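Local coordinates for DUF2666 domain-containing protein (Pyrococcus furiosus, PDB 3V68) that is of unknown function but probably binds double-stranded DNA, at residues 62-73 with 105-114; 189-199 with 224-233. All blocks are in the same frame, centred on the assembly; numbering follows the deposited sequence. Where two conformers were deposited one is given.

Interaction 1: 62-73 with 105-114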
loop_
_atom_site.group_PDB
_atom_site.type_symbol
_atom_site.label_atom_id
_atom_site.label_comp_id
_atom_site.label_asym_id
_atom_site.label_seq_id
_atom_site.Cartn_x
_atom_site.Cartn_y
_atom_site.Cartn_z
ATOM N N ILE A 62 -10.232 7.232 -15.259
ATOM C CA ILE A 62 -11.073 7.738 -14.186
ATOM C C ILE A 62 -11.005 9.262 -14.256
ATOM O O ILE A 62 -10.003 9.871 -13.871
ATOM C CB ILE A 62 -10.605 7.222 -12.798
ATOM C CG1 ILE A 62 -10.449 5.688 -12.782
ATOM C CG2 ILE A 62 -11.549 7.693 -11.700
ATOM C CD1 ILE A 62 -11.747 4.890 -12.808
ATOM N N GLU A 63 -12.077 9.866 -14.760
ATOM C CA GLU A 63 -12.095 11.294 -15.076
ATOM C C GLU A 63 -12.723 12.149 -13.978
ATOM O O GLU A 63 -13.529 11.663 -13.181
ATOM C CB GLU A 63 -12.850 11.532 -16.390
ATOM C CG GLU A 63 -12.159 10.985 -17.638
ATOM C CD GLU A 63 -11.093 11.919 -18.192
ATOM O OE1 GLU A 63 -11.023 13.086 -17.753
ATOM O OE2 GLU A 63 -10.326 11.485 -19.076
ATOM N N GLY A 64 -12.338 13.424 -13.949
ATOM C CA GLY A 64 -13.031 14.434 -13.155
ATOM C C GLY A 64 -12.339 14.891 -11.886
ATOM O O GLY A 64 -11.151 14.649 -11.682
ATOM N N SER A 65 -13.104 15.576 -11.039
ATOM C CA SER A 65 -12.634 16.023 -9.734
ATOM C C SER A 65 -12.390 14.811 -8.846
ATOM O O SER A 65 -12.751 13.694 -9.208
ATOM C CB SER A 65 -13.701 16.896 -9.086
ATOM O OG SER A 65 -14.880 16.141 -8.862
ATOM N N LEU A 66 -11.798 15.035 -7.677
ATOM C CA LEU A 66 -11.623 13.960 -6.699
ATOM C C LEU A 66 -12.940 13.244 -6.403
ATOM O O LEU A 66 -12.997 12.013 -6.431
ATOM C CB LEU A 66 -11.003 14.489 -5.403
ATOM C CG LEU A 66 -10.883 13.494 -4.242
ATOM C CD1 LEU A 66 -10.027 12.296 -4.636
ATOM C CD2 LEU A 66 -10.317 14.184 -3.017
ATOM N N GLU A 67 -13.991 14.017 -6.136
ATOM C CA GLU A 67 -15.303 13.458 -5.811
ATOM C C GLU A 67 -15.838 12.569 -6.931
ATOM O O GLU A 67 -16.417 11.515 -6.668
ATOM C CB GLU A 67 -16.308 14.571 -5.488
ATOM C CG GLU A 67 -16.006 15.351 -4.202
ATOM C CD GLU A 67 -15.025 16.507 -4.385
ATOM O OE1 GLU A 67 -14.415 16.643 -5.467
ATOM O OE2 GLU A 67 -14.859 17.292 -3.430
ATOM N N GLU A 68 -15.627 13.000 -8.172
ATOM C CA GLU A 68 -16.045 12.225 -9.336
ATOM C C GLU A 68 -15.219 10.950 -9.491
ATOM O O GLU A 68 -15.752 9.900 -9.854
ATOM C CB GLU A 68 -15.970 13.073 -10.605
ATOM C CG GLU A 68 -17.032 14.156 -10.655
ATOM C CD GLU A 68 -16.969 14.992 -11.915
ATOM O OE1 GLU A 68 -15.905 15.579 -12.204
ATOM O OE2 GLU A 68 -18.004 15.082 -12.606
ATOM N N LYS A 69 -13.924 11.049 -9.201
ATOM C CA LYS A 69 -13.032 9.894 -9.257
ATOM C C LYS A 69 -13.426 8.847 -8.221
ATOM O O LYS A 69 -13.442 7.652 -8.517
ATOM C CB LYS A 69 -11.572 10.314 -9.079
ATOM C CG LYS A 69 -11.006 11.079 -10.265
ATOM C CD LYS A 69 -9.554 11.444 -10.038
ATOM C CE LYS A 69 -8.940 12.054 -11.284
ATOM N NZ LYS A 69 -7.550 12.519 -11.017
ATOM N N LEU A 70 -13.749 9.303 -7.011
ATOM C CA LEU A 70 -14.200 8.407 -5.947
ATOM C C LEU A 70 -15.488 7.675 -6.326
ATOM O O LEU A 70 -15.597 6.465 -6.136
ATOM C CB LEU A 70 -14.359 9.161 -4.621
ATOM C CG LEU A 70 -13.075 9.716 -3.999
ATOM C CD1 LEU A 70 -13.392 10.531 -2.759
ATOM C CD2 LEU A 70 -12.090 8.607 -3.663
ATOM N N LYS A 71 -16.453 8.409 -6.877
ATOM C CA LYS A 71 -17.685 7.799 -7.368
ATOM C C LYS A 71 -17.393 6.756 -8.457
ATOM O O LYS A 71 -18.001 5.684 -8.475
ATOM C CB LYS A 71 -18.655 8.873 -7.874
ATOM C CG LYS A 71 -20.024 8.345 -8.324
ATOM C CD LYS A 71 -20.973 8.119 -7.150
ATOM C CE LYS A 71 -22.354 7.657 -7.606
ATOM N NZ LYS A 71 -23.048 8.655 -8.475
ATOM N N ALA A 72 -16.449 7.058 -9.345
ATOM C CA ALA A 72 -16.072 6.119 -10.397
ATOM C C ALA A 72 -15.438 4.857 -9.814
ATOM O O ALA A 72 -15.758 3.753 -10.229
ATOM C CB ALA A 72 -15.138 6.774 -11.396
ATOM N N LEU A 73 -14.556 5.027 -8.831
ATOM C CA LEU A 73 -13.838 3.891 -8.251
ATOM C C LEU A 73 -14.736 2.875 -7.539
ATOM O O LEU A 73 -14.400 1.686 -7.471
ATOM C CB LEU A 73 -12.726 4.376 -7.316
ATOM C CG LEU A 73 -11.465 4.940 -7.987
ATOM C CD1 LEU A 73 -10.637 5.732 -6.980
ATOM C CD2 LEU A 73 -10.612 3.852 -8.637
ATOM N N LEU A 105 -5.304 0.123 -8.437
ATOM C CA LEU A 105 -5.913 1.196 -9.217
ATOM C C LEU A 105 -6.222 2.418 -8.345
ATOM O O LEU A 105 -5.924 3.547 -8.718
ATOM C CB LEU A 105 -7.182 0.700 -9.919
ATOM C CG LEU A 105 -7.912 1.707 -10.812
ATOM C CD1 LEU A 105 -7.018 2.143 -11.969
ATOM C CD2 LEU A 105 -9.224 1.136 -11.328
ATOM N N THR A 106 -6.805 2.175 -7.175
ATOM C CA THR A 106 -7.150 3.251 -6.249
ATOM C C THR A 106 -5.931 4.091 -5.850
ATOM O O THR A 106 -5.986 5.324 -5.880
ATOM C CB THR A 106 -7.884 2.689 -5.009
ATOM O OG1 THR A 106 -9.081 2.031 -5.437
ATOM C CG2 THR A 106 -8.248 3.802 -4.028
ATOM N N ARG A 107 -4.823 3.433 -5.509
ATOM C CA ARG A 107 -3.599 4.148 -5.170
ATOM C C ARG A 107 -3.113 5.010 -6.335
ATOM O O ARG A 107 -2.798 6.177 -6.149
ATOM C CB ARG A 107 -2.485 3.186 -4.735
ATOM C CG ARG A 107 -1.113 3.876 -4.534
ATOM C CD ARG A 107 -0.034 2.928 -3.981
ATOM N NE ARG A 107 -0.274 2.642 -2.571
ATOM C CZ ARG A 107 0.432 3.136 -1.558
ATOM N NH1 ARG A 107 1.487 3.920 -1.770
ATOM N NH2 ARG A 107 0.099 2.805 -0.318
ATOM N N GLU A 108 -3.058 4.430 -7.533
ATOM C CA GLU A 108 -2.510 5.153 -8.677
ATOM C C GLU A 108 -3.399 6.318 -9.107
ATOM O O GLU A 108 -2.896 7.386 -9.464
ATOM C CB GLU A 108 -2.215 4.202 -9.843
ATOM C CG GLU A 108 -1.099 3.193 -9.549
ATOM C CD GLU A 108 0.171 3.834 -8.991
ATOM O OE1 GLU A 108 0.783 4.665 -9.695
ATOM O OE2 GLU A 108 0.559 3.498 -7.850
ATOM N N ILE A 109 -4.714 6.123 -9.035
ATOM C CA ILE A 109 -5.664 7.177 -9.417
ATOM C C ILE A 109 -5.675 8.336 -8.416
ATOM O O ILE A 109 -5.831 9.494 -8.807
ATOM C CB ILE A 109 -7.106 6.620 -9.626
ATOM C CG1 ILE A 109 -7.167 5.653 -10.825
ATOM C CG2 ILE A 109 -8.132 7.754 -9.788
ATOM C CD1 ILE A 109 -6.753 6.253 -12.181
ATOM N N LEU A 110 -5.491 8.032 -7.133
ATOM C CA LEU A 110 -5.673 9.042 -6.087
ATOM C C LEU A 110 -4.414 9.665 -5.502
ATOM O O LEU A 110 -4.505 10.660 -4.789
ATOM C CB LEU A 110 -6.521 8.473 -4.945
ATOM C CG LEU A 110 -7.928 7.988 -5.289
ATOM C CD1 LEU A 110 -8.583 7.455 -4.032
ATOM C CD2 LEU A 110 -8.770 9.095 -5.916
ATOM N N LYS A 111 -3.242 9.100 -5.796
ATOM C CA LYS A 111 -2.013 9.533 -5.115
ATOM C C LYS A 111 -1.616 10.993 -5.352
ATOM O O LYS A 111 -0.933 11.585 -4.524
ATOM C CB LYS A 111 -0.839 8.586 -5.389
ATOM C CG LYS A 111 -0.391 8.516 -6.831
ATOM C CD LYS A 111 0.804 7.591 -6.965
ATOM C CE LYS A 111 1.461 7.741 -8.322
ATOM N NZ LYS A 111 2.576 6.774 -8.492
ATOM N N ASN A 112 -2.047 11.564 -6.472
ATOM C CA ASN A 112 -1.820 12.985 -6.718
ATOM C C ASN A 112 -2.983 13.878 -6.278
ATOM O O ASN A 112 -2.889 15.104 -6.370
ATOM C CB ASN A 112 -1.464 13.238 -8.190
ATOM C CG ASN A 112 -0.162 12.572 -8.601
ATOM O OD1 ASN A 112 0.837 12.620 -7.880
ATOM N ND2 ASN A 112 -0.167 11.954 -9.776
ATOM N N GLU A 113 -4.064 13.260 -5.797
ATOM C CA GLU A 113 -5.262 13.972 -5.319
ATOM C C GLU A 113 -5.323 14.026 -3.787
ATOM O O GLU A 113 -5.935 14.927 -3.209
ATOM C CB GLU A 113 -6.536 13.294 -5.838
ATOM C CG GLU A 113 -6.663 13.182 -7.361
ATOM C CD GLU A 113 -7.477 14.305 -7.986
ATOM O OE1 GLU A 113 -8.250 14.973 -7.267
ATOM O OE2 GLU A 113 -7.352 14.508 -9.210
ATOM N N LEU A 114 -4.699 13.042 -3.142
ATOM C CA LEU A 114 -4.766 12.870 -1.689
ATOM C C LEU A 114 -3.408 12.453 -1.128
ATOM O O LEU A 114 -2.569 11.936 -1.870
ATOM C CB LEU A 114 -5.812 11.806 -1.338
ATOM C CG LEU A 114 -7.298 12.126 -1.502
ATOM C CD1 LEU A 114 -8.098 10.844 -1.457
ATOM C CD2 LEU A 114 -7.777 13.092 -0.423
HETATM O O HOH W 1 -8.631 15.345 -11.388
HETATM O O HOH W 2 -6.006 10.245 -11.525
#
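Leu110 pushes its two methyls into a pocket formed by Leu66, Lys69, Leu70 and Leu73, a knob-into-hole fit between two nearly antiparallel helices, both within the first DUF2666 region of the sequence. The axes of helix segments 66-73 and 105-110 run at 166° to each other and come within 11.1 Å. The fit is reciprocal, because Leu73 sits among Leu105, Thr106, Ile109 and Leu110. In Leu110 the branches divide the work: CD1 lies 3.7 Å from Leu70 CD2, whereas CD2 meets Leu66 CD1, the side chains crossing at about a right angle. Leu66 carries CG trans to its backbone N (chi1 175°), which sends CD2 on to Leu114 CD2 at 3.8 Å. Before the helix, Ile62 crosses Ile109 almost perpendicularly, with CG1 3.8 Å from Ile109 CD1. Arg213 and Phe212 of helix 202-213 border the Leu66 and Leu114 end.

One border of the contact is polar. Lys69, extended beyond CG, reaches Glu113 in a salt bridge, its NZ 2.7 Å from Glu113 OE2 and 41° out of the carboxylate plane. A water that accepts from Lys69 NZ donates to Ile109 O, tying the ammonium to the helix backbone. Ser65 and Glu68 form a capping box that starts helix 66-73. Just ahead of it, a second water bridges the two segments, donating to Gly64 O at 2.6 Å and to Glu113 OE2.

Interaction 2: 189-199 with 224-233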
loop_
_atom_site.group_PDB
_atom_site.type_symbol
_atom_site.label_atom_id
_atom_site.label_comp_id
_atom_site.label_asym_id
_atom_site.label_seq_id
_atom_site.Cartn_x
_atom_site.Cartn_y
_atom_site.Cartn_z
ATOM N N ILE A 189 -8.975 9.454 14.897
ATOM C CA ILE A 189 -9.234 9.540 13.462
ATOM C C ILE A 189 -10.442 8.685 13.070
ATOM O O ILE A 189 -11.280 9.115 12.274
ATOM C CB ILE A 189 -7.971 9.166 12.631
ATOM C CG1 ILE A 189 -6.903 10.254 12.794
ATOM C CG2 ILE A 189 -8.324 8.973 11.152
ATOM C CD1 ILE A 189 -5.532 9.889 12.265
ATOM N N VAL A 190 -10.530 7.477 13.624
ATOM C CA VAL A 190 -11.683 6.620 13.357
ATOM C C VAL A 190 -12.966 7.325 13.794
ATOM O O VAL A 190 -13.940 7.392 13.040
ATOM C CB VAL A 190 -11.552 5.240 14.047
ATOM C CG1 VAL A 190 -12.878 4.473 14.005
ATOM C CG2 VAL A 190 -10.441 4.428 13.395
ATOM N N GLU A 191 -12.950 7.883 14.998
ATOM C CA GLU A 191 -14.148 8.526 15.531
ATOM C C GLU A 191 -14.518 9.802 14.778
ATOM O O GLU A 191 -15.690 10.110 14.614
ATOM C CB GLU A 191 -14.014 8.752 17.033
ATOM C CG GLU A 191 -14.079 7.432 17.782
ATOM C CD GLU A 191 -13.813 7.545 19.259
ATOM O OE1 GLU A 191 -14.019 8.635 19.845
ATOM O OE2 GLU A 191 -13.414 6.514 19.847
ATOM N N TYR A 192 -13.509 10.513 14.283
ATOM C CA TYR A 192 -13.721 11.700 13.459
ATOM C C TYR A 192 -14.639 11.424 12.254
ATOM O O TYR A 192 -15.495 12.248 11.917
ATOM C CB TYR A 192 -12.358 12.223 12.998
ATOM C CG TYR A 192 -12.367 13.510 12.206
ATOM C CD1 TYR A 192 -12.272 13.489 10.817
ATOM C CD2 TYR A 192 -12.430 14.746 12.848
ATOM C CE1 TYR A 192 -12.259 14.663 10.080
ATOM C CE2 TYR A 192 -12.413 15.932 12.117
ATOM C CZ TYR A 192 -12.331 15.879 10.738
ATOM O OH TYR A 192 -12.316 17.038 10.008
ATOM N N PHE A 193 -14.464 10.261 11.626
ATOM C CA PHE A 193 -15.253 9.883 10.453
ATOM C C PHE A 193 -16.480 9.025 10.793
ATOM O O PHE A 193 -17.133 8.483 9.898
ATOM C CB PHE A 193 -14.358 9.167 9.432
ATOM C CG PHE A 193 -13.378 10.076 8.748
ATOM C CD1 PHE A 193 -13.789 10.875 7.684
ATOM C CD2 PHE A 193 -12.050 10.137 9.163
ATOM C CE1 PHE A 193 -12.887 11.724 7.042
ATOM C CE2 PHE A 193 -11.137 10.976 8.520
ATOM C CZ PHE A 193 -11.558 11.774 7.463
ATOM N N GLY A 194 -16.787 8.910 12.086
ATOM C CA GLY A 194 -17.843 8.013 12.566
ATOM C C GLY A 194 -19.265 8.281 12.100
ATOM O O GLY A 194 -20.133 7.412 12.235
ATOM N N GLY A 195 -19.505 9.471 11.549
ATOM C CA GLY A 195 -20.816 9.842 11.016
ATOM C C GLY A 195 -21.109 9.334 9.615
ATOM O O GLY A 195 -22.153 9.652 9.045
ATOM N N PHE A 196 -20.184 8.547 9.066
ATOM C CA PHE A 196 -20.308 7.971 7.724
ATOM C C PHE A 196 -20.135 6.456 7.741
ATOM O O PHE A 196 -19.303 5.921 8.482
ATOM C CB PHE A 196 -19.242 8.555 6.795
ATOM C CG PHE A 196 -19.378 10.031 6.557
ATOM C CD1 PHE A 196 -18.765 10.947 7.409
ATOM C CD2 PHE A 196 -20.101 10.509 5.468
ATOM C CE1 PHE A 196 -18.886 12.317 7.189
ATOM C CE2 PHE A 196 -20.226 11.875 5.241
ATOM C CZ PHE A 196 -19.610 12.780 6.103
ATOM N N LYS A 197 -20.922 5.775 6.912
ATOM C CA LYS A 197 -20.831 4.327 6.740
ATOM C C LYS A 197 -21.342 3.936 5.358
ATOM O O LYS A 197 -22.395 4.408 4.933
ATOM C CB LYS A 197 -21.631 3.597 7.825
ATOM C CG LYS A 197 -21.463 2.084 7.772
ATOM C CD LYS A 197 -22.162 1.371 8.913
ATOM C CE LYS A 197 -21.819 -0.110 8.876
ATOM N NZ LYS A 197 -22.347 -0.852 10.050
ATOM N N LYS A 198 -20.589 3.082 4.664
ATOM C CA LYS A 198 -20.962 2.591 3.332
ATOM C C LYS A 198 -21.401 3.724 2.396
ATOM O O LYS A 198 -22.522 3.724 1.871
ATOM C CB LYS A 198 -22.039 1.498 3.436
ATOM C CG LYS A 198 -21.492 0.082 3.515
ATOM C CD LYS A 198 -20.932 -0.259 4.888
ATOM C CE LYS A 198 -20.374 -1.679 4.931
ATOM N NZ LYS A 198 -21.424 -2.721 4.763
ATOM N N VAL A 199 -20.504 4.690 2.211
ATOM C CA VAL A 199 -20.765 5.898 1.424
ATOM C C VAL A 199 -20.832 5.586 -0.073
ATOM O O VAL A 199 -19.876 5.057 -0.646
ATOM C CB VAL A 199 -19.678 6.970 1.696
ATOM C CG1 VAL A 199 -19.873 8.192 0.805
ATOM C CG2 VAL A 199 -19.671 7.369 3.170
ATOM N N TYR A 224 -3.402 8.828 7.526
ATOM C CA TYR A 224 -4.352 7.925 8.168
ATOM C C TYR A 224 -5.778 8.445 8.049
ATOM O O TYR A 224 -6.712 7.662 7.882
ATOM C CB TYR A 224 -3.937 7.648 9.617
ATOM C CG TYR A 224 -2.653 6.858 9.657
ATOM C CD1 TYR A 224 -2.669 5.477 9.489
ATOM C CD2 TYR A 224 -1.422 7.498 9.797
ATOM C CE1 TYR A 224 -1.485 4.741 9.490
ATOM C CE2 TYR A 224 -0.235 6.776 9.799
ATOM C CZ TYR A 224 -0.279 5.406 9.649
ATOM O OH TYR A 224 0.895 4.705 9.648
ATOM N N ALA A 225 -5.938 9.766 8.091
ATOM C CA ALA A 225 -7.235 10.373 7.850
ATOM C C ALA A 225 -7.709 10.083 6.430
ATOM O O ALA A 225 -8.874 9.757 6.226
ATOM C CB ALA A 225 -7.192 11.868 8.122
ATOM N N ALA A 226 -6.802 10.176 5.452
ATOM C CA ALA A 226 -7.165 9.829 4.079
ATOM C C ALA A 226 -7.593 8.368 3.961
ATOM O O ALA A 226 -8.602 8.064 3.324
ATOM C CB ALA A 226 -6.025 10.138 3.119
ATOM N N ARG A 227 -6.837 7.472 4.589
ATOM C CA ARG A 227 -7.164 6.051 4.560
ATOM C C ARG A 227 -8.511 5.779 5.227
ATOM O O ARG A 227 -9.308 4.997 4.715
ATOM C CB ARG A 227 -6.053 5.234 5.211
ATOM C CG ARG A 227 -4.856 5.067 4.292
ATOM C CD ARG A 227 -3.608 4.645 5.045
ATOM N NE ARG A 227 -2.588 4.180 4.108
ATOM C CZ ARG A 227 -1.822 4.978 3.366
ATOM N NH1 ARG A 227 -1.933 6.302 3.453
ATOM N NH2 ARG A 227 -0.942 4.446 2.533
ATOM N N GLU A 228 -8.763 6.427 6.363
ATOM C CA GLU A 228 -10.038 6.257 7.055
ATOM C C GLU A 228 -11.208 6.755 6.210
ATOM O O GLU A 228 -12.238 6.080 6.115
ATOM C CB GLU A 228 -10.017 6.940 8.426
ATOM C CG GLU A 228 -11.283 6.711 9.270
ATOM C CD GLU A 228 -11.539 5.254 9.634
ATOM O OE1 GLU A 228 -10.608 4.426 9.577
ATOM O OE2 GLU A 228 -12.690 4.940 10.007
ATOM N N MET A 229 -11.043 7.923 5.587
ATOM C CA MET A 229 -12.076 8.485 4.711
ATOM C C MET A 229 -12.400 7.519 3.571
ATOM O O MET A 229 -13.567 7.224 3.301
ATOM C CB MET A 229 -11.639 9.848 4.163
ATOM C CG MET A 229 -12.658 10.518 3.243
ATOM S SD MET A 229 -12.525 10.026 1.512
ATOM C CE MET A 229 -11.088 10.953 0.993
ATOM N N LEU A 230 -11.355 7.010 2.927
ATOM C CA LEU A 230 -11.509 6.038 1.841
ATOM C C LEU A 230 -12.166 4.729 2.284
ATOM O O LEU A 230 -12.949 4.148 1.534
ATOM C CB LEU A 230 -10.164 5.767 1.163
ATOM C CG LEU A 230 -9.566 6.951 0.400
ATOM C CD1 LEU A 230 -8.147 6.632 -0.005
ATOM C CD2 LEU A 230 -10.410 7.370 -0.804
ATOM N N SER A 231 -11.878 4.288 3.507
ATOM C CA SER A 231 -12.460 3.044 4.025
ATOM C C SER A 231 -13.988 3.106 4.100
ATOM O O SER A 231 -14.663 2.078 3.965
ATOM C CB SER A 231 -11.866 2.689 5.392
ATOM O OG SER A 231 -12.518 3.388 6.434
ATOM N N LYS A 232 -14.529 4.307 4.296
ATOM C CA LYS A 232 -15.979 4.488 4.395
ATOM C C LYS A 232 -16.671 4.273 3.050
ATOM O O LYS A 232 -17.879 4.044 2.996
ATOM C CB LYS A 232 -16.333 5.868 4.968
ATOM C CG LYS A 232 -15.790 6.146 6.366
ATOM C CD LYS A 232 -16.191 5.070 7.377
ATOM C CE LYS A 232 -15.754 5.444 8.785
ATOM N NZ LYS A 232 -15.795 4.266 9.709
ATOM N N LEU A 233 -15.893 4.369 1.974
ATOM C CA LEU A 233 -16.368 4.084 0.621
ATOM C C LEU A 233 -16.030 2.657 0.185
ATOM O O LEU A 233 -16.359 2.249 -0.934
ATOM C CB LEU A 233 -15.755 5.077 -0.373
ATOM C CG LEU A 233 -16.340 6.488 -0.498
ATOM C CD1 LEU A 233 -16.016 7.347 0.716
ATOM C CD2 LEU A 233 -15.809 7.143 -1.763
HETATM O O HOH W 3 -19.134 2.353 -1.261
#
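Phe193 lays one face of its ring over the backbone of Met229, whose N stands 4.1 Å above the ring plane over its centre. The C-terminal end of helix 186-192 and the loop after it pack here along helix 219-231, all within the second DUF2666 region of the sequence. The opposite face of the Phe193 ring is met by Tyr192 CD1, offset toward the rim. On the Met229 side the ring atom CE1 lies 3.7 Å from Met229 CB, while CE2 approaches Ala225 O obliquely.

Glu228 and Phe193 slide past each other in opposite directions, with ring and carboxylate planes 46° apart. With chi1 at -175°, Glu228 holds CG opposite its backbone N and beside the ring, 3.5 Å from Phe193 CD2; the bend at chi2 (62°) then turns the carboxylate to Val190. Glu228 OE2 also forms a salt bridge with Lys232 NZ, whose hydrogen bond is weak. Ile189 passes antiparallel to Glu228, CG2 facing both Glu228 CB and Ala225 CA, and its CD1 reaches Tyr224 CB.

Lys232 runs its methylenes against the type I beta turn from Phe193 to Phe196: CD is 3.4 Å from Phe196 O and CE 3.5 Å from Phe193 O. Ile208 of helix 202-213 touches both Lys232 and Phe196. Beyond the turn, Val199 packs its CB against Leu233 CD1, and its N donates to Lys232 O at 2.8 Å. A water donates to both Val199 O and Leu233 O, joining the ends of the two segments.

In the fold
Interactions 1 and 2 belong to different DUF2666 regions of the sequence and follow one another along the chain, yet their centres are about 16 Å apart and they touch directly. Leu230 joins them: its CD2 lies 3.5 Å from Leu70 CD2 and 3.7 Å from Leu110 CD1. Leu233 CD2 adds a contact to Leu70 CB at 3.8 Å. Thus the leucine core of 62-73 with 105-114 continues into helix 219-231. Where Arg107 NH2 and Arg227 NH2 come within 3.5 Å, Asp238 forms salt bridges with both arginines and probably offsets their like charges. A bound MPD, probably from the crystallisation liquor, lies about 3 Å from the Tyr224 side chain of interaction 2.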